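Local coordinates for protein-tyrosine phosphatase mitochondrial 1 (PDB 3RGO), which removes the terminal phosphate from phosphatidylglycerophosphate to give phosphatidylglycerol, an essential step on the mitochondrial route to cardiolipin, at residues G12-K17 against Y39-L44; I33-E38 against V92-K97; L59-V64 against L72-K77; R102-V107 against S131-R136. All coordinates share one frame; numbering follows the deposited sequence.

Interaction 1: residues G12-K17 against Y39-L44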
loop_
_atom_site.group_PDB
_atom_site.type_symbol
_atom_site.label_atom_id
_atom_site.label_comp_id
_atom_site.label_asym_id
_atom_site.label_seq_id
_atom_site.Cartn_x
_atom_site.Cartn_y
_atom_site.Cartn_z
ATOM N N GLY A 12 -0.239 -3.261 6.966
ATOM C CA GLY A 12 0.377 -3.666 8.221
ATOM C C GLY A 12 1.816 -3.226 8.414
ATOM O O GLY A 12 2.412 -2.593 7.543
ATOM N N ALA A 13 2.380 -3.568 9.570
ATOM C CA ALA A 13 3.783 -3.290 9.842
ATOM C C ALA A 13 4.662 -4.154 8.940
ATOM O O ALA A 13 4.174 -5.094 8.299
ATOM C CB ALA A 13 4.102 -3.545 11.313
ATOM N N LEU A 14 5.950 -3.829 8.874
ATOM C CA LEU A 14 6.879 -4.596 8.045
ATOM C C LEU A 14 6.715 -6.092 8.304
ATOM O O LEU A 14 6.609 -6.521 9.453
ATOM C CB LEU A 14 8.330 -4.169 8.295
ATOM C CG LEU A 14 8.948 -4.547 9.640
ATOM C CD1 LEU A 14 10.460 -4.346 9.623
ATOM C CD2 LEU A 14 8.309 -3.758 10.773
ATOM N N PRO A 15 6.681 -6.885 7.228
ATOM C CA PRO A 15 6.452 -8.329 7.305
ATOM C C PRO A 15 7.724 -9.049 7.714
ATOM O O PRO A 15 8.754 -8.898 7.053
ATOM C CB PRO A 15 6.106 -8.710 5.860
ATOM C CG PRO A 15 6.012 -7.416 5.097
ATOM C CD PRO A 15 6.840 -6.434 5.838
ATOM N N LEU A 16 7.649 -9.818 8.793
ATOM C CA LEU A 16 8.775 -10.625 9.240
ATOM C C LEU A 16 8.944 -11.845 8.346
ATOM O O LEU A 16 7.968 -12.378 7.822
ATOM C CB LEU A 16 8.553 -11.084 10.680
ATOM C CG LEU A 16 8.836 -10.111 11.824
ATOM C CD1 LEU A 16 8.734 -8.666 11.383
ATOM C CD2 LEU A 16 7.898 -10.397 12.987
ATOM N N LYS A 17 10.186 -12.287 8.177
ATOM C CA LYS A 17 10.471 -13.516 7.443
ATOM C C LYS A 17 9.510 -14.642 7.828
ATOM O O LYS A 17 8.990 -15.356 6.966
ATOM C CB LYS A 17 11.902 -13.972 7.721
ATOM C CG LYS A 17 12.972 -12.977 7.326
ATOM C CD LYS A 17 13.532 -13.288 5.954
ATOM C CE LYS A 17 14.986 -12.862 5.859
ATOM N NZ LYS A 17 15.796 -13.509 6.924
ATOM N N TYR A 39 17.964 -0.230 5.208
ATOM C CA TYR A 39 19.052 -1.191 5.343
ATOM C C TYR A 39 19.216 -1.667 6.782
ATOM O O TYR A 39 19.779 -2.733 7.035
ATOM C CB TYR A 39 20.364 -0.572 4.856
ATOM C CG TYR A 39 20.253 0.122 3.517
ATOM C CD1 TYR A 39 20.394 -0.587 2.332
ATOM C CD2 TYR A 39 20.008 1.487 3.438
ATOM C CE1 TYR A 39 20.295 0.042 1.106
ATOM C CE2 TYR A 39 19.907 2.125 2.216
ATOM C CZ TYR A 39 20.052 1.397 1.053
ATOM O OH TYR A 39 19.952 2.028 -0.166
ATOM N N GLU A 40 18.720 -0.873 7.723
ATOM C CA GLU A 40 18.900 -1.166 9.137
ATOM C C GLU A 40 17.914 -2.214 9.636
ATOM O O GLU A 40 18.088 -2.776 10.717
ATOM C CB GLU A 40 18.754 0.116 9.954
ATOM C CG GLU A 40 18.812 1.376 9.109
ATOM C CD GLU A 40 19.520 2.509 9.815
ATOM O OE1 GLU A 40 20.077 2.270 10.908
ATOM O OE2 GLU A 40 19.526 3.636 9.276
ATOM N N THR A 41 16.884 -2.486 8.842
ATOM C CA THR A 41 15.814 -3.371 9.280
ATOM C C THR A 41 15.555 -4.529 8.318
ATOM O O THR A 41 14.691 -5.368 8.572
ATOM C CB THR A 41 14.505 -2.586 9.481
ATOM O OG1 THR A 41 13.542 -3.418 10.135
ATOM C CG2 THR A 41 13.950 -2.119 8.143
ATOM N N ARG A 42 16.307 -4.583 7.224
ATOM C CA ARG A 42 16.041 -5.565 6.174
ATOM C C ARG A 42 16.423 -6.998 6.554
ATOM O O ARG A 42 16.081 -7.942 5.843
ATOM C CB ARG A 42 16.720 -5.162 4.860
ATOM C CG ARG A 42 16.215 -5.934 3.640
ATOM C CD ARG A 42 16.831 -5.406 2.355
ATOM N NE ARG A 42 16.250 -6.015 1.160
ATOM C CZ ARG A 42 16.821 -6.994 0.463
ATOM N NH1 ARG A 42 17.996 -7.481 0.840
ATOM N NH2 ARG A 42 16.219 -7.481 -0.615
ATOM N N PHE A 43 17.126 -7.165 7.670
ATOM C CA PHE A 43 17.462 -8.507 8.136
ATOM C C PHE A 43 16.225 -9.185 8.720
ATOM O O PHE A 43 16.172 -10.409 8.848
ATOM C CB PHE A 43 18.606 -8.470 9.157
ATOM C CG PHE A 43 18.165 -8.181 10.567
ATOM C CD1 PHE A 43 17.977 -6.878 10.997
ATOM C CD2 PHE A 43 17.954 -9.215 11.466
ATOM C CE1 PHE A 43 17.576 -6.614 12.292
ATOM C CE2 PHE A 43 17.557 -8.957 12.765
ATOM C CZ PHE A 43 17.366 -7.655 13.177
ATOM N N LEU A 44 15.231 -8.373 9.061
ATOM C CA LEU A 44 13.973 -8.854 9.622
ATOM C C LEU A 44 13.028 -9.353 8.539
ATOM O O LEU A 44 12.165 -10.193 8.794
ATOM C CB LEU A 44 13.284 -7.724 10.386
ATOM C CG LEU A 44 13.297 -7.759 11.914
ATOM C CD1 LEU A 44 14.354 -8.714 12.436
ATOM C CD2 LEU A 44 13.501 -6.356 12.461
#

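Interaction 2: residues I33-E38 against V92-K97. With SO4 (sulfate ion), chain B.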
loop_
_atom_site.group_PDB
_atom_site.type_symbol
_atom_site.label_atom_id
_atom_site.label_comp_id
_atom_site.label_asym_id
_atom_site.label_seq_id
_atom_site.Cartn_x
_atom_site.Cartn_y
_atom_site.Cartn_z
ATOM N N ILE A 33 3.852 -4.505 -1.578
ATOM C CA ILE A 33 4.348 -3.170 -1.856
ATOM C C ILE A 33 5.200 -2.753 -0.677
ATOM O O ILE A 33 4.708 -2.633 0.442
ATOM C CB ILE A 33 3.215 -2.156 -2.072
ATOM C CG1 ILE A 33 2.382 -2.560 -3.292
ATOM C CG2 ILE A 33 3.793 -0.749 -2.237
ATOM C CD1 ILE A 33 1.220 -1.620 -3.599
ATOM N N THR A 34 6.488 -2.566 -0.931
ATOM C CA THR A 34 7.431 -2.213 0.122
ATOM C C THR A 34 7.877 -0.773 -0.032
ATOM O O THR A 34 8.451 -0.392 -1.047
ATOM C CB THR A 34 8.661 -3.135 0.108
ATOM O OG1 THR A 34 8.242 -4.486 0.349
ATOM C CG2 THR A 34 9.667 -2.711 1.176
ATOM N N MET A 35 7.605 0.031 0.985
ATOM C CA MET A 35 7.954 1.438 0.932
ATOM C C MET A 35 9.142 1.734 1.830
ATOM O O MET A 35 9.234 1.221 2.945
ATOM C CB MET A 35 6.751 2.300 1.317
ATOM C CG MET A 35 5.637 2.264 0.283
ATOM S SD MET A 35 4.055 2.831 0.929
ATOM C CE MET A 35 3.434 1.289 1.580
ATOM N N ASN A 36 10.054 2.554 1.316
ATOM C CA ASN A 36 11.228 2.998 2.059
ATOM C C ASN A 36 11.993 1.872 2.748
ATOM O O ASN A 36 12.399 2.009 3.898
ATOM C CB ASN A 36 10.846 4.067 3.085
ATOM C CG ASN A 36 10.526 5.405 2.442
ATOM O OD1 ASN A 36 10.319 6.405 3.133
ATOM N ND2 ASN A 36 10.497 5.434 1.115
ATOM N N GLU A 37 12.186 0.763 2.041
ATOM C CA GLU A 37 12.998 -0.334 2.557
ATOM C C GLU A 37 14.309 0.197 3.140
ATOM O O GLU A 37 15.130 0.769 2.422
ATOM C CB GLU A 37 13.286 -1.350 1.448
ATOM C CG GLU A 37 14.248 -2.453 1.851
ATOM C CD GLU A 37 14.586 -3.378 0.697
ATOM O OE1 GLU A 37 15.569 -3.099 -0.022
ATOM O OE2 GLU A 37 13.868 -4.383 0.510
ATOM N N GLU A 38 14.493 0.012 4.443
ATOM C CA GLU A 38 15.670 0.530 5.136
ATOM C C GLU A 38 16.694 -0.565 5.410
ATOM O O GLU A 38 16.341 -1.681 5.795
ATOM C CB GLU A 38 15.262 1.222 6.439
ATOM C CG GLU A 38 14.390 2.450 6.227
ATOM C CD GLU A 38 13.279 2.563 7.252
ATOM O OE1 GLU A 38 13.547 2.328 8.450
ATOM O OE2 GLU A 38 12.137 2.885 6.857
ATOM N N VAL A 92 -2.560 -8.235 -1.880
ATOM C CA VAL A 92 -1.321 -7.480 -1.801
ATOM C C VAL A 92 -1.152 -6.921 -0.399
ATOM O O VAL A 92 -2.071 -6.311 0.150
ATOM C CB VAL A 92 -1.298 -6.317 -2.818
ATOM C CG1 VAL A 92 -0.074 -5.435 -2.594
ATOM C CG2 VAL A 92 -1.321 -6.858 -4.240
ATOM N N TYR A 93 0.025 -7.146 0.177
ATOM C CA TYR A 93 0.373 -6.618 1.488
ATOM C C TYR A 93 1.142 -5.318 1.298
ATOM O O TYR A 93 2.157 -5.285 0.599
ATOM C CB TYR A 93 1.230 -7.639 2.242
ATOM C CG TYR A 93 1.446 -7.363 3.713
ATOM C CD1 TYR A 93 2.435 -6.480 4.140
ATOM C CD2 TYR A 93 0.693 -8.023 4.682
ATOM C CE1 TYR A 93 2.650 -6.249 5.492
ATOM C CE2 TYR A 93 0.904 -7.800 6.038
ATOM C CZ TYR A 93 1.881 -6.911 6.435
ATOM O OH TYR A 93 2.091 -6.688 7.781
ATOM N N VAL A 94 0.649 -4.251 1.919
ATOM C CA VAL A 94 1.230 -2.925 1.769
ATOM C C VAL A 94 1.846 -2.497 3.088
ATOM O O VAL A 94 1.174 -2.490 4.121
ATOM C CB VAL A 94 0.145 -1.891 1.355
ATOM C CG1 VAL A 94 0.755 -0.522 1.128
ATOM C CG2 VAL A 94 -0.579 -2.358 0.104
ATOM N N HIS A 95 3.127 -2.143 3.064
ATOM C CA HIS A 95 3.803 -1.767 4.297
ATOM C C HIS A 95 4.916 -0.756 4.117
ATOM O O HIS A 95 5.477 -0.588 3.037
ATOM C CB HIS A 95 4.402 -3.008 4.979
ATOM C CG HIS A 95 5.638 -3.520 4.306
ATOM N ND1 HIS A 95 6.905 -3.113 4.663
ATOM C CD2 HIS A 95 5.799 -4.392 3.281
ATOM C CE1 HIS A 95 7.795 -3.717 3.895
ATOM N NE2 HIS A 95 7.148 -4.499 3.048
ATOM N N CYS A 96 5.230 -0.086 5.216
ATOM C CA CYS A 96 6.491 0.600 5.366
ATOM C C CYS A 96 7.086 0.030 6.650
ATOM O O CYS A 96 7.552 -1.114 6.666
ATOM C CB CYS A 96 6.288 2.113 5.451
ATOM S SG CYS A 96 7.829 3.055 5.440
ATOM N N LYS A 97 7.019 0.797 7.731
ATOM C CA LYS A 97 7.509 0.328 9.026
ATOM C C LYS A 97 6.372 -0.071 9.960
ATOM O O LYS A 97 6.196 -1.244 10.276
ATOM C CB LYS A 97 8.363 1.406 9.704
ATOM C CG LYS A 97 9.707 1.667 9.039
ATOM C CD LYS A 97 10.541 2.628 9.881
ATOM C CE LYS A 97 10.723 2.101 11.300
ATOM N NZ LYS A 97 11.478 3.052 12.173
HETATM S S SO4 B . 4.623 3.966 8.156
HETATM O O1 SO4 B . 4.959 5.360 7.886
HETATM O O2 SO4 B . 3.744 3.877 9.318
HETATM O O3 SO4 B . 3.959 3.397 6.990
HETATM O O4 SO4 B . 5.843 3.214 8.439
HETATM O O HOH W 1 9.888 -1.031 4.685
#

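Interaction 3: residues L59-V64 against L72-K77. With SO4 (sulfate ion), chain C.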
loop_
_atom_site.group_PDB
_atom_site.type_symbol
_atom_site.label_atom_id
_atom_site.label_comp_id
_atom_site.label_asym_id
_atom_site.label_seq_id
_atom_site.Cartn_x
_atom_site.Cartn_y
_atom_site.Cartn_z
ATOM N N LEU A 59 6.976 -5.062 -5.094
ATOM C CA LEU A 59 7.167 -3.754 -5.703
ATOM C C LEU A 59 7.754 -2.809 -4.655
ATOM O O LEU A 59 7.163 -2.601 -3.597
ATOM C CB LEU A 59 5.840 -3.203 -6.232
ATOM C CG LEU A 59 5.804 -1.700 -6.545
ATOM C CD1 LEU A 59 6.785 -1.347 -7.656
ATOM C CD2 LEU A 59 4.389 -1.266 -6.911
ATOM N N ARG A 60 8.926 -2.255 -4.940
ATOM C CA ARG A 60 9.566 -1.341 -4.010
ATOM C C ARG A 60 9.345 0.093 -4.441
ATOM O O ARG A 60 9.624 0.457 -5.587
ATOM C CB ARG A 60 11.067 -1.622 -3.901
ATOM C CG ARG A 60 11.422 -2.739 -2.940
ATOM C CD ARG A 60 12.924 -2.794 -2.713
ATOM N NE ARG A 60 13.652 -2.871 -3.976
ATOM C CZ ARG A 60 13.941 -4.006 -4.601
ATOM N NH1 ARG A 60 13.569 -5.168 -4.078
ATOM N NH2 ARG A 60 14.605 -3.984 -5.748
ATOM N N LEU A 61 8.836 0.903 -3.520
ATOM C CA LEU A 61 8.609 2.311 -3.803
ATOM C C LEU A 61 9.297 3.173 -2.753
ATOM O O LEU A 61 9.425 2.780 -1.593
ATOM C CB LEU A 61 7.111 2.626 -3.852
ATOM C CG LEU A 61 6.289 1.926 -4.931
ATOM C CD1 LEU A 61 4.806 2.165 -4.707
ATOM C CD2 LEU A 61 6.709 2.389 -6.328
ATOM N N SER A 62 9.747 4.345 -3.176
ATOM C CA SER A 62 10.344 5.308 -2.266
ATOM C C SER A 62 9.443 6.529 -2.134
ATOM O O SER A 62 8.802 6.948 -3.101
ATOM C CB SER A 62 11.726 5.738 -2.770
ATOM O OG SER A 62 12.680 4.699 -2.609
ATOM N N THR A 63 9.380 7.090 -0.932
ATOM C CA THR A 63 8.705 8.365 -0.741
ATOM C C THR A 63 9.640 9.460 -1.211
ATOM O O THR A 63 10.861 9.288 -1.197
ATOM C CB THR A 63 8.382 8.630 0.738
ATOM O OG1 THR A 63 9.589 8.544 1.509
ATOM C CG2 THR A 63 7.366 7.626 1.258
ATOM N N VAL A 64 9.068 10.581 -1.636
ATOM C CA VAL A 64 9.861 11.770 -1.895
ATOM C C VAL A 64 10.365 12.246 -0.541
ATOM O O VAL A 64 9.571 12.597 0.329
ATOM C CB VAL A 64 9.028 12.879 -2.559
ATOM C CG1 VAL A 64 9.879 14.128 -2.784
ATOM C CG2 VAL A 64 8.434 12.386 -3.872
ATOM N N LEU A 72 3.421 11.280 -7.552
ATOM C CA LEU A 72 2.152 10.892 -8.155
ATOM C C LEU A 72 2.355 9.641 -9.001
ATOM O O LEU A 72 1.560 8.708 -8.945
ATOM C CB LEU A 72 1.627 12.021 -9.045
ATOM C CG LEU A 72 0.492 12.918 -8.537
ATOM C CD1 LEU A 72 0.029 12.528 -7.138
ATOM C CD2 LEU A 72 0.880 14.401 -8.609
ATOM N N ALA A 73 3.425 9.643 -9.790
ATOM C CA ALA A 73 3.713 8.555 -10.718
ATOM C C ALA A 73 3.872 7.223 -9.995
ATOM O O ALA A 73 3.426 6.185 -10.484
ATOM C CB ALA A 73 4.962 8.869 -11.531
ATOM N N ASN A 74 4.514 7.259 -8.832
ATOM C CA ASN A 74 4.745 6.050 -8.054
ATOM C C ASN A 74 3.514 5.633 -7.258
ATOM O O ASN A 74 3.335 4.456 -6.944
ATOM C CB ASN A 74 5.969 6.215 -7.148
ATOM C CG ASN A 74 7.280 6.084 -7.913
ATOM O OD1 ASN A 74 8.320 6.576 -7.477
ATOM N ND2 ASN A 74 7.230 5.418 -9.064
ATOM N N LEU A 75 2.666 6.608 -6.945
ATOM C CA LEU A 75 1.360 6.339 -6.361
ATOM C C LEU A 75 0.515 5.557 -7.364
ATOM O O LEU A 75 -0.154 4.587 -7.006
ATOM C CB LEU A 75 0.669 7.655 -5.999
ATOM C CG LEU A 75 0.217 7.889 -4.554
ATOM C CD1 LEU A 75 1.110 7.169 -3.547
ATOM C CD2 LEU A 75 0.133 9.385 -4.251
ATOM N N HIS A 76 0.551 5.987 -8.625
ATOM C CA HIS A 76 -0.148 5.279 -9.695
ATOM C C HIS A 76 0.458 3.897 -9.914
ATOM O O HIS A 76 -0.257 2.927 -10.170
ATOM C CB HIS A 76 -0.114 6.077 -11.005
ATOM C CG HIS A 76 -1.113 7.190 -11.064
ATOM N ND1 HIS A 76 -0.758 8.515 -10.934
ATOM C CD2 HIS A 76 -2.456 7.174 -11.236
ATOM C CE1 HIS A 76 -1.840 9.269 -11.025
ATOM N NE2 HIS A 76 -2.883 8.480 -11.209
ATOM N N LYS A 77 1.782 3.808 -9.814
ATOM C CA LYS A 77 2.454 2.518 -9.930
ATOM C C LYS A 77 1.954 1.563 -8.853
ATOM O O LYS A 77 1.637 0.404 -9.130
ATOM C CB LYS A 77 3.972 2.679 -9.826
ATOM C CG LYS A 77 4.670 2.869 -11.160
ATOM C CD LYS A 77 6.182 2.829 -11.001
ATOM C CE LYS A 77 6.883 2.971 -12.345
ATOM N NZ LYS A 77 8.366 2.922 -12.203
HETATM S S SO4 C . 9.947 10.514 4.439
HETATM O O1 SO4 C . 9.553 10.762 3.052
HETATM O O2 SO4 C . 8.921 11.041 5.342
HETATM O O3 SO4 C . 10.093 9.073 4.645
HETATM O O4 SO4 C . 11.225 11.171 4.709
HETATM O O HOH W 2 8.562 8.413 -5.576
HETATM O O HOH W 3 10.234 4.617 -6.023
#

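Interaction 4: residues R102-V107 against S131-R136. With SO4 (sulfate ion), chain B; SO4 (sulfate ion), chain C.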
loop_
_atom_site.group_PDB
_atom_site.type_symbol
_atom_site.label_atom_id
_atom_site.label_comp_id
_atom_site.label_asym_id
_atom_site.label_seq_id
_atom_site.Cartn_x
_atom_site.Cartn_y
_atom_site.Cartn_z
ATOM N N ARG A 102 2.950 6.316 5.935
ATOM C CA ARG A 102 3.387 6.229 4.546
ATOM C C ARG A 102 2.628 5.107 3.847
ATOM O O ARG A 102 2.143 5.264 2.725
ATOM C CB ARG A 102 4.897 5.983 4.484
ATOM C CG ARG A 102 5.706 7.154 5.006
ATOM C CD ARG A 102 7.102 6.742 5.431
ATOM N NE ARG A 102 7.807 7.858 6.051
ATOM C CZ ARG A 102 7.692 8.193 7.332
ATOM N NH1 ARG A 102 6.904 7.492 8.136
ATOM N NH2 ARG A 102 8.371 9.230 7.810
ATOM N N SER A 103 2.512 3.975 4.529
ATOM C CA SER A 103 1.815 2.830 3.968
ATOM C C SER A 103 0.304 3.072 3.945
ATOM O O SER A 103 -0.392 2.649 3.018
ATOM C CB SER A 103 2.182 1.555 4.738
ATOM O OG SER A 103 1.973 1.721 6.126
ATOM N N ALA A 104 -0.194 3.763 4.965
ATOM C CA ALA A 104 -1.594 4.169 5.011
ATOM C C ALA A 104 -1.943 5.088 3.837
ATOM O O ALA A 104 -3.021 4.995 3.256
ATOM C CB ALA A 104 -1.901 4.860 6.332
ATOM N N THR A 105 -1.017 5.970 3.488
ATOM C CA THR A 105 -1.225 6.902 2.383
ATOM C C THR A 105 -1.348 6.166 1.047
ATOM O O THR A 105 -2.188 6.507 0.205
ATOM C CB THR A 105 -0.087 7.933 2.332
ATOM O OG1 THR A 105 -0.085 8.684 3.553
ATOM C CG2 THR A 105 -0.268 8.881 1.154
ATOM N N MET A 106 -0.511 5.148 0.864
ATOM C CA MET A 106 -0.550 4.315 -0.340
ATOM C C MET A 106 -1.900 3.627 -0.469
ATOM O O MET A 106 -2.509 3.614 -1.549
ATOM C CB MET A 106 0.573 3.269 -0.303
ATOM C CG MET A 106 0.622 2.340 -1.526
ATOM S SD MET A 106 1.173 3.174 -3.053
ATOM C CE MET A 106 2.745 3.837 -2.513
ATOM N N VAL A 107 -2.365 3.048 0.635
ATOM C CA VAL A 107 -3.669 2.390 0.653
ATOM C C VAL A 107 -4.784 3.404 0.399
ATOM O O VAL A 107 -5.763 3.093 -0.278
ATOM C CB VAL A 107 -3.921 1.611 1.976
ATOM C CG1 VAL A 107 -5.353 1.089 2.026
ATOM C CG2 VAL A 107 -2.924 0.452 2.127
ATOM N N SER A 131 -5.882 1.174 13.846
ATOM C CA SER A 131 -5.673 2.268 14.787
ATOM C C SER A 131 -4.408 3.074 14.495
ATOM O O SER A 131 -3.495 2.604 13.810
ATOM C CB SER A 131 -5.608 1.724 16.216
ATOM O OG SER A 131 -4.371 1.070 16.445
ATOM N N HIS A 132 -4.369 4.291 15.027
ATOM C CA HIS A 132 -3.195 5.157 14.927
ATOM C C HIS A 132 -2.789 5.497 13.491
ATOM O O HIS A 132 -1.615 5.747 13.207
ATOM C CB HIS A 132 -2.020 4.560 15.703
ATOM C CG HIS A 132 -2.323 4.310 17.148
ATOM N ND1 HIS A 132 -2.319 5.311 18.094
ATOM C CD2 HIS A 132 -2.649 3.171 17.807
ATOM C CE1 HIS A 132 -2.627 4.801 19.274
ATOM N NE2 HIS A 132 -2.832 3.505 19.127
ATOM N N ILE A 133 -3.761 5.510 12.586
ATOM C CA ILE A 133 -3.506 6.018 11.250
ATOM C C ILE A 133 -3.180 7.495 11.392
ATOM O O ILE A 133 -3.923 8.246 12.023
ATOM C CB ILE A 133 -4.723 5.845 10.327
ATOM C CG1 ILE A 133 -5.080 4.365 10.195
ATOM C CG2 ILE A 133 -4.445 6.451 8.949
ATOM C CD1 ILE A 133 -3.935 3.498 9.704
ATOM N N SER A 134 -2.053 7.906 10.827
ATOM C CA SER A 134 -1.643 9.298 10.894
ATOM C C SER A 134 -1.174 9.764 9.524
ATOM O O SER A 134 -0.041 9.502 9.125
ATOM C CB SER A 134 -0.531 9.487 11.926
ATOM O OG SER A 134 -0.107 10.840 11.960
ATOM N N ILE A 135 -2.059 10.440 8.801
ATOM C CA ILE A 135 -1.717 10.983 7.493
ATOM C C ILE A 135 -1.598 12.507 7.577
ATOM O O ILE A 135 -2.588 13.220 7.752
ATOM C CB ILE A 135 -2.725 10.536 6.417
ATOM C CG1 ILE A 135 -2.663 9.006 6.274
ATOM C CG2 ILE A 135 -2.437 11.228 5.087
ATOM C CD1 ILE A 135 -3.719 8.409 5.393
ATOM N N ARG A 136 -0.366 12.994 7.466
ATOM C CA ARG A 136 -0.058 14.406 7.689
ATOM C C ARG A 136 -0.464 15.297 6.521
ATOM O O ARG A 136 -0.644 14.808 5.409
ATOM C CB ARG A 136 1.442 14.568 7.949
ATOM C CG ARG A 136 1.949 13.838 9.178
ATOM C CD ARG A 136 3.410 14.191 9.467
ATOM N NE ARG A 136 4.284 13.889 8.336
ATOM C CZ ARG A 136 4.675 12.661 8.001
ATOM N NH1 ARG A 136 4.262 11.616 8.708
ATOM N NH2 ARG A 136 5.479 12.477 6.960
HETATM S S SO4 B . 4.623 3.966 8.156
HETATM O O1 SO4 B . 4.959 5.360 7.886
HETATM O O2 SO4 B . 3.744 3.877 9.318
HETATM O O3 SO4 B . 3.959 3.397 6.990
HETATM O O4 SO4 B . 5.843 3.214 8.439
HETATM S S SO4 C . 9.947 10.514 4.439
HETATM O O1 SO4 C . 9.553 10.762 3.052
HETATM O O2 SO4 C . 8.921 11.041 5.342
HETATM O O3 SO4 C . 10.093 9.073 4.645
HETATM O O4 SO4 C . 11.225 11.171 4.709
#

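Interaction 1: residues G12-K17 against Y39-L44
Lys17 and Leu44 make the one hydrogen bond between the loops 12-17 and 39-44: Lys17 N donates to Leu44 O at 2.9 Å, in the carbonyl plane and with an N-H...O angle of 157°. The same oxygen takes a CA-H...O contact from Leu16 CA at 3.4 Å, so two successive residues gather round a single carbonyl. That carbonyl ends a type I beta turn, Thr41 to Leu44, closed by Leu44 N on Thr41 O (3.1 Å). In van der Waals contact, Leu14 and Thr41 meet tip to tip, methyl against hydroxyl, Leu14 CD1 lying 3.3 Å from Thr41 OG1; with chi1 at 70°, CG of Leu14 sits between its backbone N and carbonyl carbon, which sends the methyl out toward the turn. The apolar pair is Leu14 CD1 with Leu44 CB, at 4.5 Å. Among the charged groups, the bent Lys17 chain carries NZ to within 3.7 Å of Phe43 O, while Arg42 turns away to a salt bridge with Glu37. The Leu14 backbone also hydrogen-bonds Lys97, next to the predicted nucleophile Cys96. Leucines thus supply much of the buried surface although close carbon-carbon contacts are few, and the direct polar link runs through the Leu44 carbonyl.

Interaction 2: residues I33-E38 against V92-K97
The imidazole of His95 has Thr34 CA over one face, a CH-pi contact 4.1 Å from the ring centroid, and its two nitrogens are both engaged. NE2 pairs with Thr34 OG1 at 2.9 Å, a hydroxyl that also bonds Gln58; ND1 donates almost straight (175°), in the ring plane, to Cys96 O at 2.9 Å. A chi1 of 75° sets the ring between backbone N and carbonyl carbon, alongside Thr34. Without the imidazole of His95, as with an alanine here, Thr34 OG1 and Cys96 O would each probably lose a hydrogen-bond partner, leaving the start of the loop less firmly held. Beneath the ring the strands run parallel, their axes 7° apart, joined by Ile33 N to Tyr93 O, His95 N to Ile33 O and Met35 N to His95 O. On the face carrying Ile33 and Val94, Ile33 CG1 crosses Val92 CG1 at 3.8 Å. Beyond the strands, a water donates to both Met35 O and Cys96 O, and Lys97 N donates to sulfate O4 at 2.8 Å. Here the central parallel strand of the phosphatase sheet runs into the P-loop, whose cysteine is the predicted phosphocysteine nucleophile, with sulfate where a substrate phosphate would probably sit.

Interaction 3: residues L59-V64 against L72-K77
Asn74 OD1 accepts from two waters that tie it to Ser62, one donating at 2.7 Å and the other at 3.1 Å. The first water also donates to Ser62 O at 2.9 Å, while the second accepts a hydrogen bond from Ser62 N. The helix side chain is thus linked to both the N-H and the C=O of one residue just past the strand, and no direct hydrogen bond joins the segments. Beside this water bridge the contact is van der Waals packing of leucine methyls on the helix, partly on its carbonyl oxygens. Leu61 and Asn74 slide past each other in opposite directions: Leu61 CD2 lies 4.0 Å from Asn74 CB, and Leu61 CD1 approaches Asn74 O at 3.5 Å. CG of Leu61 stands opposite its carbonyl carbon (chi1 -62°), and both methyls reach the first turn of the helix. Nearby, Leu59 CD2 touches Lys77 O at 3.9 Å. Leu61 also rests on Ile33 of the adjacent strand and on Met106 of helix 102-115. Farther along, Thr63 OG1 lies 2.7 Å from O1 of a sulfate that Met66 N and Gly68 N also bind. The short axes run nearly antiparallel, at 158°: this is part of a beta-alpha-beta crossover from strand 57-61 to the parallel strand 91-95, with helix 72-88 covering the sheet, as in the dual specificity phosphatase fold.

Interaction 4: residues R102-V107 against S131-R136
Ala104 CB packs against two isoleucines, 4.0 Å from Ile133 CG2 and 4.1 Å from Ile135 CD1, while Thr105 OG1, bonded to Ser101 O, lies 3.8 Å from Ile135 CG1 as the side chains cross. Above this apolar patch, Arg102 and Arg136 bring their NH2 atoms to 4.4 Å beside a sulfate that probably helps offset their charges. Arg102, extended from CG to NE, lays the edge of its guanidinium against two anions: NH1 donates to O1 of the sulfate near Cys96 (2.9 Å), and NE to O3 of the second (2.9 Å). Were Arg102 a leucine, both sulfate sites would probably lose the cation they share. Backbone N-H groups of Arg102 and Ser103 hold the first sulfate at the helix N-terminus, as in the P-loop of this family, and Ser103 OG lies 2.7 Å from O3 of that ion. Loop 131-136, bridging helices 119-129 and 137-154, thus lies along the first turn of helix 102-115, whose Val107 and Ser103 touch strand 9-12.

The four contacts lie in one catalytic domain, with interactions 2 and 4 at the sulfate beside Cys96. Interaction 2 is central, at neighbouring parallel strands 29-35 and 91-95 of the sheet. The centres of interactions 1 and 2 are about 9 Å apart, and the two adjoin through Leu14-Lys97 and Ala13-Tyr93 bonds; the centres of interactions 2 and 4 are about 12 Å apart. Interactions 1 and 3, about 19 Å apart between centres, do not touch. Along the chain, interactions 1 and 2 alternate their segments, interaction 3 falls between the two segments of interaction 2, and interaction 4 comes last. Interactions 3 and 4 share the second sulfate, so interactions 2, 3 and 4 bring sequence-distant residues to two anion sites.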